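Local structure of amidohydrolase 2 (Bifidobacterium longum subsp. infantis, 6UVZ) at residues 7-19 with 32-45. The protein probably acts as a hydrolase of the metallo-dependent hydrolase superfamily, with a substrate that is not established. Sequence-based numbering, arbitrary orientation.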
ATOM      1  N   ASN A   7       7.881 -17.763  -2.041  1.00 56.43           N
ATOM      2  CA  ASN A   7       7.778 -16.880  -0.887  1.00 49.50           C
ATOM      3  C   ASN A   7       7.024 -15.614  -1.278  1.00 51.43           C
ATOM      4  O   ASN A   7       7.310 -15.011  -2.317  1.00 53.06           O
ATOM      5  CB  ASN A   7       9.164 -16.529  -0.349  1.00 45.42           C
ATOM      6  CG  ASN A   7       9.938 -17.750   0.110  1.00 50.60           C
ATOM      7  OD1 ASN A   7       9.357 -18.719   0.597  1.00 57.08           O
ATOM      8  ND2 ASN A   7      11.256 -17.709  -0.046  1.00 51.04           N
ATOM      9  N   VAL A   8       6.066 -15.215  -0.443  1.00 48.83           N
ATOM     10  CA  VAL A   8       5.176 -14.097  -0.737  1.00 40.94           C
ATOM     11  C   VAL A   8       5.137 -13.162   0.465  1.00 42.15           C
ATOM     12  O   VAL A   8       4.951 -13.611   1.602  1.00 40.43           O
ATOM     13  CB  VAL A   8       3.755 -14.580  -1.088  1.00 35.36           C
ATOM     14  CG1 VAL A   8       2.805 -13.402  -1.213  1.00 40.27           C
ATOM     15  CG2 VAL A   8       3.772 -15.391  -2.375  1.00 42.31           C
ATOM     16  N   ILE A   9       5.313 -11.868   0.212  1.00 41.71           N
ATOM     17  CA  ILE A   9       5.153 -10.823   1.218  1.00 33.69           C
ATOM     18  C   ILE A   9       4.049  -9.889   0.742  1.00 36.05           C
ATOM     19  O   ILE A   9       4.187  -9.236  -0.300  1.00 55.73           O
ATOM     20  CB  ILE A   9       6.457 -10.047   1.460  1.00 28.93           C
ATOM     21  CG1 ILE A   9       7.486 -10.931   2.165  1.00 38.03           C
ATOM     22  CG2 ILE A   9       6.186  -8.788   2.273  1.00 25.02           C
ATOM     23  CD1 ILE A   9       8.779 -10.214   2.497  1.00 24.03           C
ATOM     24  N   ASP A  10       2.956  -9.828   1.500  1.00 28.21           N
ATOM     25  CA  ASP A  10       1.816  -8.988   1.145  1.00 29.64           C
ATOM     26  C   ASP A  10       2.097  -7.560   1.597  1.00 38.79           C
ATOM     27  O   ASP A  10       2.073  -7.265   2.795  1.00 53.18           O
ATOM     28  CB  ASP A  10       0.540  -9.521   1.788  1.00 32.23           C
ATOM     29  CG  ASP A  10      -0.707  -9.115   1.032  1.00 37.71           C
ATOM     30  OD1 ASP A  10      -1.528 -10.003   0.729  1.00 43.27           O
ATOM     31  OD2 ASP A  10      -0.858  -7.914   0.724  1.00 38.71           O
ATOM     32  N   SER A  11       2.352  -6.667   0.645  1.00 39.12           N
ATOM     33  CA  SER A  11       2.720  -5.299   0.985  1.00 41.31           C
ATOM     34  C   SER A  11       1.523  -4.409   1.299  1.00 41.31           C
ATOM     35  O   SER A  11       1.721  -3.228   1.604  1.00 45.43           O
ATOM     36  CB  SER A  11       3.539  -4.679  -0.151  1.00 41.46           C
ATOM     37  OG  SER A  11       2.812  -4.679  -1.366  1.00 68.48           O
ATOM     38  N   HIS A  12       0.297  -4.933   1.254  1.00 30.55           N
ATOM     39  CA  HIS A  12      -0.883  -4.101   1.487  1.00 31.27           C
ATOM     40  C   HIS A  12      -2.063  -5.002   1.824  1.00 30.50           C
ATOM     41  O   HIS A  12      -2.603  -5.668   0.936  1.00 49.36           O
ATOM     42  CB  HIS A  12      -1.180  -3.243   0.262  1.00 36.55           C
ATOM     43  CG  HIS A  12      -2.261  -2.229   0.474  1.00 44.94           C
ATOM     44  ND1 HIS A  12      -2.005  -0.879   0.576  1.00 44.14           N
ATOM     45  CD2 HIS A  12      -3.603  -2.367   0.597  1.00 46.98           C
ATOM     46  CE1 HIS A  12      -3.140  -0.229   0.755  1.00 47.34           C
ATOM     47  NE2 HIS A  12      -4.125  -1.108   0.771  1.00 48.55           N
ATOM     48  N   PHE A  13      -2.466  -5.014   3.094  1.00 32.15           N
ATOM     49  CA  PHE A  13      -3.666  -5.727   3.509  1.00 32.42           C
ATOM     50  C   PHE A  13      -4.300  -4.981   4.674  1.00 40.10           C
ATOM     51  O   PHE A  13      -3.671  -4.134   5.311  1.00 41.52           O
ATOM     52  CB  PHE A  13      -3.365  -7.184   3.892  1.00 30.92           C
ATOM     53  CG  PHE A  13      -2.821  -7.353   5.284  1.00 32.43           C
ATOM     54  CD1 PHE A  13      -3.663  -7.681   6.337  1.00 28.99           C
ATOM     55  CD2 PHE A  13      -1.470  -7.195   5.540  1.00 33.43           C
ATOM     56  CE1 PHE A  13      -3.167  -7.838   7.618  1.00 29.79           C
ATOM     57  CE2 PHE A  13      -0.969  -7.353   6.819  1.00 35.46           C
ATOM     58  CZ  PHE A  13      -1.819  -7.675   7.858  1.00 34.47           C
ATOM     59  N   HIS A  14      -5.562  -5.310   4.946  1.00 36.85           N
ATOM     60  CA  HIS A  14      -6.325  -4.671   6.008  1.00 28.78           C
ATOM     61  C   HIS A  14      -6.986  -5.722   6.887  1.00 33.26           C
ATOM     62  O   HIS A  14      -7.285  -6.833   6.440  1.00 36.77           O
ATOM     63  CB  HIS A  14      -7.410  -3.737   5.449  1.00 26.68           C
ATOM     64  CG  HIS A  14      -6.901  -2.727   4.468  1.00 37.98           C
ATOM     65  ND1 HIS A  14      -6.216  -1.596   4.854  1.00 44.21           N
ATOM     66  CD2 HIS A  14      -6.993  -2.671   3.119  1.00 39.03           C
ATOM     67  CE1 HIS A  14      -5.899  -0.889   3.782  1.00 47.89           C
ATOM     68  NE2 HIS A  14      -6.359  -1.520   2.717  1.00 43.46           N
ATOM     69  N   ILE A  15      -7.210  -5.353   8.149  1.00 26.42           N
ATOM     70  CA  ILE A  15      -8.025  -6.127   9.076  1.00 30.93           C
ATOM     71  C   ILE A  15      -8.857  -5.147   9.893  1.00 34.40           C
ATOM     72  O   ILE A  15      -8.419  -4.032  10.190  1.00 36.63           O
ATOM     73  CB  ILE A  15      -7.187  -7.030  10.012  1.00 30.12           C
ATOM     74  CG1 ILE A  15      -6.148  -6.205  10.776  1.00 22.14           C
ATOM     75  CG2 ILE A  15      -6.529  -8.163   9.236  1.00 29.42           C
ATOM     76  CD1 ILE A  15      -5.379  -6.997  11.807  1.00 21.87           C
ATOM     77  N   TRP A  16     -10.069  -5.566  10.253  1.00 33.33           N
ATOM     78  CA  TRP A  16     -10.927  -4.729  11.079  1.00 40.13           C
ATOM     79  C   TRP A  16     -12.002  -5.586  11.730  1.00 46.63           C
ATOM     80  O   TRP A  16     -12.245  -6.728  11.331  1.00 51.63           O
ATOM     81  CB  TRP A  16     -11.567  -3.593  10.269  1.00 38.43           C
ATOM     82  CG  TRP A  16     -12.410  -4.046   9.113  1.00 37.05           C
ATOM     83  CD1 TRP A  16     -13.646  -4.624   9.174  1.00 36.52           C
ATOM     84  CD2 TRP A  16     -12.089  -3.932   7.722  1.00 38.85           C
ATOM     85  NE1 TRP A  16     -14.106  -4.890   7.908  1.00 35.87           N
ATOM     86  CE2 TRP A  16     -13.170  -4.473   6.998  1.00 33.87           C
ATOM     87  CE3 TRP A  16     -10.989  -3.432   7.018  1.00 40.69           C
ATOM     88  CZ2 TRP A  16     -13.184  -4.527   5.606  1.00 32.65           C
ATOM     89  CZ3 TRP A  16     -11.005  -3.486   5.636  1.00 42.86           C
ATOM     90  CH2 TRP A  16     -12.095  -4.029   4.945  1.00 40.12           C
ATOM     91  N   ASP A  17     -12.639  -5.008  12.743  1.00 53.29           N
ATOM     92  CA  ASP A  17     -13.756  -5.635  13.446  1.00 53.62           C
ATOM     93  C   ASP A  17     -14.880  -4.613  13.526  1.00 55.72           C
ATOM     94  O   ASP A  17     -14.736  -3.596  14.235  1.00 54.36           O
ATOM     95  CB  ASP A  17     -13.337  -6.105  14.837  1.00 61.63           C
ATOM     96  CG  ASP A  17     -14.416  -6.913  15.535  1.00 66.35           C
ATOM     97  OD1 ASP A  17     -15.438  -7.233  14.894  1.00 70.99           O
ATOM     98  OD2 ASP A  17     -14.238  -7.229  16.730  1.00 70.93           O
ATOM     99  N   PRO A  18     -16.002  -4.828  12.830  1.00 53.58           N
ATOM    100  CA  PRO A  18     -17.055  -3.799  12.787  1.00 50.80           C
ATOM    101  C   PRO A  18     -17.735  -3.546  14.124  1.00 60.84           C
ATOM    102  O   PRO A  18     -18.421  -2.524  14.259  1.00 67.77           O
ATOM    103  CB  PRO A  18     -18.047  -4.355  11.758  1.00 43.72           C
ATOM    104  CG  PRO A  18     -17.822  -5.832  11.781  1.00 56.02           C
ATOM    105  CD  PRO A  18     -16.355  -6.016  12.036  1.00 54.12           C
ATOM    106  N   ASP A  19     -17.575  -4.429  15.109  1.00 65.88           N
ATOM    107  CA  ASP A  19     -18.170  -4.210  16.423  1.00 72.14           C
ATOM    108  C   ASP A  19     -17.284  -3.344  17.311  1.00 69.96           C
ATOM    109  O   ASP A  19     -17.748  -2.343  17.867  1.00 84.86           O
ATOM    110  CB  ASP A  19     -18.455  -5.550  17.107  1.00 85.76           C
ATOM    111  CG  ASP A  19     -19.571  -6.322  16.433  1.00105.37           C
ATOM    112  OD1 ASP A  19     -19.285  -7.079  15.480  1.00108.08           O
ATOM    113  OD2 ASP A  19     -20.737  -6.168  16.853  1.00113.66           O
ATOM    114  N   LEU A  32     -18.621  -6.283   3.240  1.00 66.26           N
ATOM    115  CA  LEU A  32     -17.412  -6.145   4.037  1.00 58.31           C
ATOM    116  C   LEU A  32     -17.687  -5.913   5.515  1.00 59.85           C
ATOM    117  O   LEU A  32     -16.739  -5.720   6.284  1.00 64.30           O
ATOM    118  CB  LEU A  32     -16.551  -5.000   3.490  1.00 50.32           C
ATOM    119  CG  LEU A  32     -16.053  -5.167   2.053  1.00 50.48           C
ATOM    120  CD1 LEU A  32     -15.347  -3.908   1.578  1.00 51.21           C
ATOM    121  CD2 LEU A  32     -15.134  -6.373   1.948  1.00 56.48           C
ATOM    122  N   GLN A  33     -18.952  -5.932   5.939  1.00 60.90           N
ATOM    123  CA  GLN A  33     -19.304  -5.689   7.338  1.00 64.80           C
ATOM    124  C   GLN A  33     -19.150  -6.968   8.164  1.00 67.65           C
ATOM    125  O   GLN A  33     -20.083  -7.464   8.795  1.00 68.14           O
ATOM    126  CB  GLN A  33     -20.718  -5.130   7.434  1.00 69.84           C
ATOM    127  CG  GLN A  33     -20.888  -3.770   6.779  1.00 68.15           C
ATOM    128  CD  GLN A  33     -22.300  -3.232   6.906  1.00 70.02           C
ATOM    129  OE1 GLN A  33     -23.172  -3.877   7.487  1.00 73.39           O
ATOM    130  NE2 GLN A  33     -22.530  -2.043   6.361  1.00 66.55           N
ATOM    131  N   HIS A  34     -17.930  -7.501   8.150  1.00 71.63           N
ATOM    132  CA  HIS A  34     -17.590  -8.701   8.897  1.00 61.92           C
ATOM    133  C   HIS A  34     -16.250  -8.492   9.586  1.00 58.50           C
ATOM    134  O   HIS A  34     -15.514  -7.547   9.290  1.00 68.38           O
ATOM    135  CB  HIS A  34     -17.533  -9.938   7.990  1.00 65.76           C
ATOM    136  CG  HIS A  34     -18.772 -10.150   7.177  1.00 68.20           C
ATOM    137  ND1 HIS A  34     -19.931 -10.673   7.709  1.00 67.57           N
ATOM    138  CD2 HIS A  34     -19.031  -9.915   5.870  1.00 63.67           C
ATOM    139  CE1 HIS A  34     -20.851 -10.748   6.765  1.00 72.01           C
ATOM    140  NE2 HIS A  34     -20.331 -10.295   5.639  1.00 71.12           N
ATOM    141  N   ARG A  35     -15.937  -9.390  10.516  1.00 56.52           N
ATOM    142  CA  ARG A  35     -14.657  -9.351  11.210  1.00 45.57           C
ATOM    143  C   ARG A  35     -13.604 -10.070  10.375  1.00 47.71           C
ATOM    144  O   ARG A  35     -13.779 -11.239  10.014  1.00 59.42           O
ATOM    145  CB  ARG A  35     -14.776  -9.990  12.592  1.00 34.72           C
ATOM    146  CG  ARG A  35     -13.444 -10.183  13.296  1.00 40.42           C
ATOM    147  CD  ARG A  35     -13.624 -10.788  14.678  1.00 49.85           C
ATOM    148  NE  ARG A  35     -12.346 -11.186  15.265  1.00 62.68           N
ATOM    149  CZ  ARG A  35     -11.555 -10.372  15.956  1.00 68.26           C
ATOM    150  NH1 ARG A  35     -11.907  -9.108  16.153  1.00 75.52           N
ATOM    151  NH2 ARG A  35     -10.410 -10.822  16.451  1.00 60.76           N
ATOM    152  N   TYR A  36     -12.516  -9.371  10.064  1.00 44.49           N
ATOM    153  CA  TYR A  36     -11.407  -9.926   9.299  1.00 41.49           C
ATOM    154  C   TYR A  36     -10.159  -9.931  10.166  1.00 33.54           C
ATOM    155  O   TYR A  36      -9.790  -8.898  10.736  1.00 45.76           O
ATOM    156  CB  TYR A  36     -11.159  -9.122   8.019  1.00 46.09           C
ATOM    157  CG  TYR A  36     -12.301  -9.164   7.029  1.00 46.89           C
ATOM    158  CD1 TYR A  36     -13.298  -8.197   7.049  1.00 47.26           C
ATOM    159  CD2 TYR A  36     -12.380 -10.168   6.073  1.00 43.91           C
ATOM    160  CE1 TYR A  36     -14.343  -8.231   6.145  1.00 53.91           C
ATOM    161  CE2 TYR A  36     -13.422 -10.210   5.165  1.00 42.56           C
ATOM    162  CZ  TYR A  36     -14.400  -9.239   5.205  1.00 54.54           C
ATOM    163  OH  TYR A  36     -15.438  -9.277   4.303  1.00 67.52           O
ATOM    164  N   THR A  37      -9.514 -11.088  10.267  1.00 30.43           N
ATOM    165  CA  THR A  37      -8.304 -11.250  11.056  1.00 37.89           C
ATOM    166  C   THR A  37      -7.143 -11.642  10.151  1.00 42.28           C
ATOM    167  O   THR A  37      -7.324 -12.021   8.991  1.00 46.14           O
ATOM    168  CB  THR A  37      -8.493 -12.302  12.157  1.00 42.27           C
ATOM    169  OG1 THR A  37      -8.758 -13.580  11.563  1.00 43.58           O
ATOM    170  CG2 THR A  37      -9.653 -11.919  13.065  1.00 41.49           C
ATOM    171  N   VAL A  38      -5.932 -11.545  10.704  1.00 40.92           N
ATOM    172  CA  VAL A  38      -4.742 -11.933   9.956  1.00 41.75           C
ATOM    173  C   VAL A  38      -4.745 -13.432   9.679  1.00 46.18           C
ATOM    174  O   VAL A  38      -4.195 -13.886   8.667  1.00 55.78           O
ATOM    175  CB  VAL A  38      -3.475 -11.488  10.714  1.00 45.76           C
ATOM    176  CG1 VAL A  38      -3.413 -12.138  12.090  1.00 58.75           C
ATOM    177  CG2 VAL A  38      -2.222 -11.797   9.909  1.00 48.42           C
ATOM    178  N   ASP A  39      -5.374 -14.223  10.553  1.00 44.18           N
ATOM    179  CA  ASP A  39      -5.470 -15.659  10.318  1.00 34.74           C
ATOM    180  C   ASP A  39      -6.330 -15.974   9.102  1.00 40.24           C
ATOM    181  O   ASP A  39      -6.076 -16.964   8.404  1.00 43.28           O
ATOM    182  CB  ASP A  39      -6.026 -16.360  11.557  1.00 39.00           C
ATOM    183  CG  ASP A  39      -5.105 -16.243  12.756  1.00 54.36           C
ATOM    184  OD1 ASP A  39      -3.996 -15.688  12.605  1.00 61.13           O
ATOM    185  OD2 ASP A  39      -5.491 -16.708  13.850  1.00 49.93           O
ATOM    186  N   ASP A  40      -7.348 -15.153   8.832  1.00 40.14           N
ATOM    187  CA  ASP A  40      -8.169 -15.361   7.643  1.00 30.50           C
ATOM    188  C   ASP A  40      -7.358 -15.144   6.373  1.00 49.30           C
ATOM    189  O   ASP A  40      -7.552 -15.852   5.377  1.00 51.82           O
ATOM    190  CB  ASP A  40      -9.382 -14.431   7.674  1.00 38.40           C
ATOM    191  CG  ASP A  40     -10.307 -14.717   8.841  1.00 51.97           C
ATOM    192  OD1 ASP A  40     -10.472 -15.904   9.194  1.00 56.48           O
ATOM    193  OD2 ASP A  40     -10.868 -13.754   9.406  1.00 41.31           O
ATOM    194  N   LEU A  41      -6.446 -14.169   6.387  1.00 54.61           N
ATOM    195  CA  LEU A  41      -5.572 -13.958   5.239  1.00 43.11           C
ATOM    196  C   LEU A  41      -4.545 -15.076   5.108  1.00 45.69           C
ATOM    197  O   LEU A  41      -4.182 -15.455   3.989  1.00 41.06           O
ATOM    198  CB  LEU A  41      -4.873 -12.604   5.353  1.00 36.67           C
ATOM    199  CG  LEU A  41      -3.946 -12.206   4.202  1.00 33.45           C
ATOM    200  CD1 LEU A  41      -4.727 -12.082   2.904  1.00 30.21           C
ATOM    201  CD2 LEU A  41      -3.220 -10.910   4.521  1.00 39.03           C
ATOM    202  N   ALA A  42      -4.072 -15.617   6.235  1.00 39.03           N
ATOM    203  CA  ALA A  42      -3.125 -16.724   6.182  1.00 40.13           C
ATOM    204  C   ALA A  42      -3.761 -17.982   5.610  1.00 51.35           C
ATOM    205  O   ALA A  42      -3.085 -18.759   4.924  1.00 54.79           O
ATOM    206  CB  ALA A  42      -2.562 -17.001   7.576  1.00 36.73           C
ATOM    207  N   ALA A  43      -5.052 -18.202   5.876  1.00 56.98           N
ATOM    208  CA  ALA A  43      -5.732 -19.366   5.322  1.00 53.29           C
ATOM    209  C   ALA A  43      -5.880 -19.263   3.810  1.00 51.27           C
ATOM    210  O   ALA A  43      -5.880 -20.287   3.118  1.00 50.41           O
ATOM    211  CB  ALA A  43      -7.102 -19.537   5.979  1.00 40.51           C
ATOM    212  N   GLU A  44      -6.005 -18.043   3.280  1.00 50.74           N
ATOM    213  CA  GLU A  44      -6.089 -17.872   1.834  1.00 48.08           C
ATOM    214  C   GLU A  44      -4.766 -18.217   1.161  1.00 51.68           C
ATOM    215  O   GLU A  44      -4.748 -18.898   0.129  1.00 56.26           O
ATOM    216  CB  GLU A  44      -6.509 -16.441   1.500  1.00 47.47           C
ATOM    217  CG  GLU A  44      -7.926 -16.098   1.924  1.00 64.40           C
ATOM    218  CD  GLU A  44      -8.972 -16.825   1.102  1.00 78.22           C
ATOM    219  OE1 GLU A  44      -8.863 -16.817  -0.142  1.00 83.37           O
ATOM    220  OE2 GLU A  44      -9.900 -17.411   1.700  1.00 85.83           O
ATOM    221  N   TYR A  45      -3.648 -17.758   1.729  1.00 44.54           N
ATOM    222  CA  TYR A  45      -2.344 -18.116   1.188  1.00 45.33           C
ATOM    223  C   TYR A  45      -2.020 -19.589   1.397  1.00 52.60           C
ATOM    224  O   TYR A  45      -1.156 -20.125   0.694  1.00 41.69           O
ATOM    225  CB  TYR A  45      -1.254 -17.242   1.811  1.00 32.96           C
ATOM    226  CG  TYR A  45      -1.244 -15.829   1.278  1.00 40.22           C
ATOM    227  CD1 TYR A  45      -0.771 -15.556   0.002  1.00 45.45           C
ATOM    228  CD2 TYR A  45      -1.708 -14.769   2.046  1.00 45.49           C
ATOM    229  CE1 TYR A  45      -0.760 -14.271  -0.497  1.00 49.03           C
ATOM    230  CE2 TYR A  45      -1.700 -13.476   1.556  1.00 38.70           C
ATOM    231  CZ  TYR A  45      -1.224 -13.235   0.284  1.00 41.08           C
ATOM    232  OH  TYR A  45      -1.212 -11.954  -0.217  1.00 38.74           O
TER
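Tyr36 lays its CD1 side over one face of the Trp16 indole while the carbonyl O of Leu32 meets the indole edge. Both segments belong to the first beta-alpha unit of a TIM-barrel fold: strand 7-13, the loop leaving it, and helix 38-47, which leads to strand 51-58. The face contact is an offset edge-to-face pair, with the planes at 73° and the Tyr36 ring 5.2 Å from the five-membered ring of Trp16, centroid to centroid. At the edge, Trp16 NE1 donates a hydrogen bond to Leu32 O, 3.2 Å long, with the acceptor close to the indole plane; together these probably restrain the indole's rotation. Trp16 CG sits between its backbone N and carbonyl carbon (chi1 59°), which brings the ring alongside Tyr36.

The axes of 7-10 and 38-45 run at 147°, 11.6 Å apart, consistent with a helix running back along the outside of the barrel. Where helix and strand pack, Leu41 CD2 makes an off-centre CH-pi contact with the Phe13 ring, 4.1 Å from its centroid, and Val8 CG1 meets Tyr45 CE1 at 3.7 Å. Asp10 OD1 is hydrogen-bonded to Ser218 OG, and Tyr45 OH to Tyr216 OH. Thr37 and Asp40 form a capping box at the helix start.

Farther along the loop, Tyr36 N donates a nearly straight bond to Trp16 O (2.9 Å). Beyond it, the extended Arg35 chain reaches Asp17 in a salt bridge, NH1 to OD2 3.0 Å, whose hydrogen bond is weak and bent.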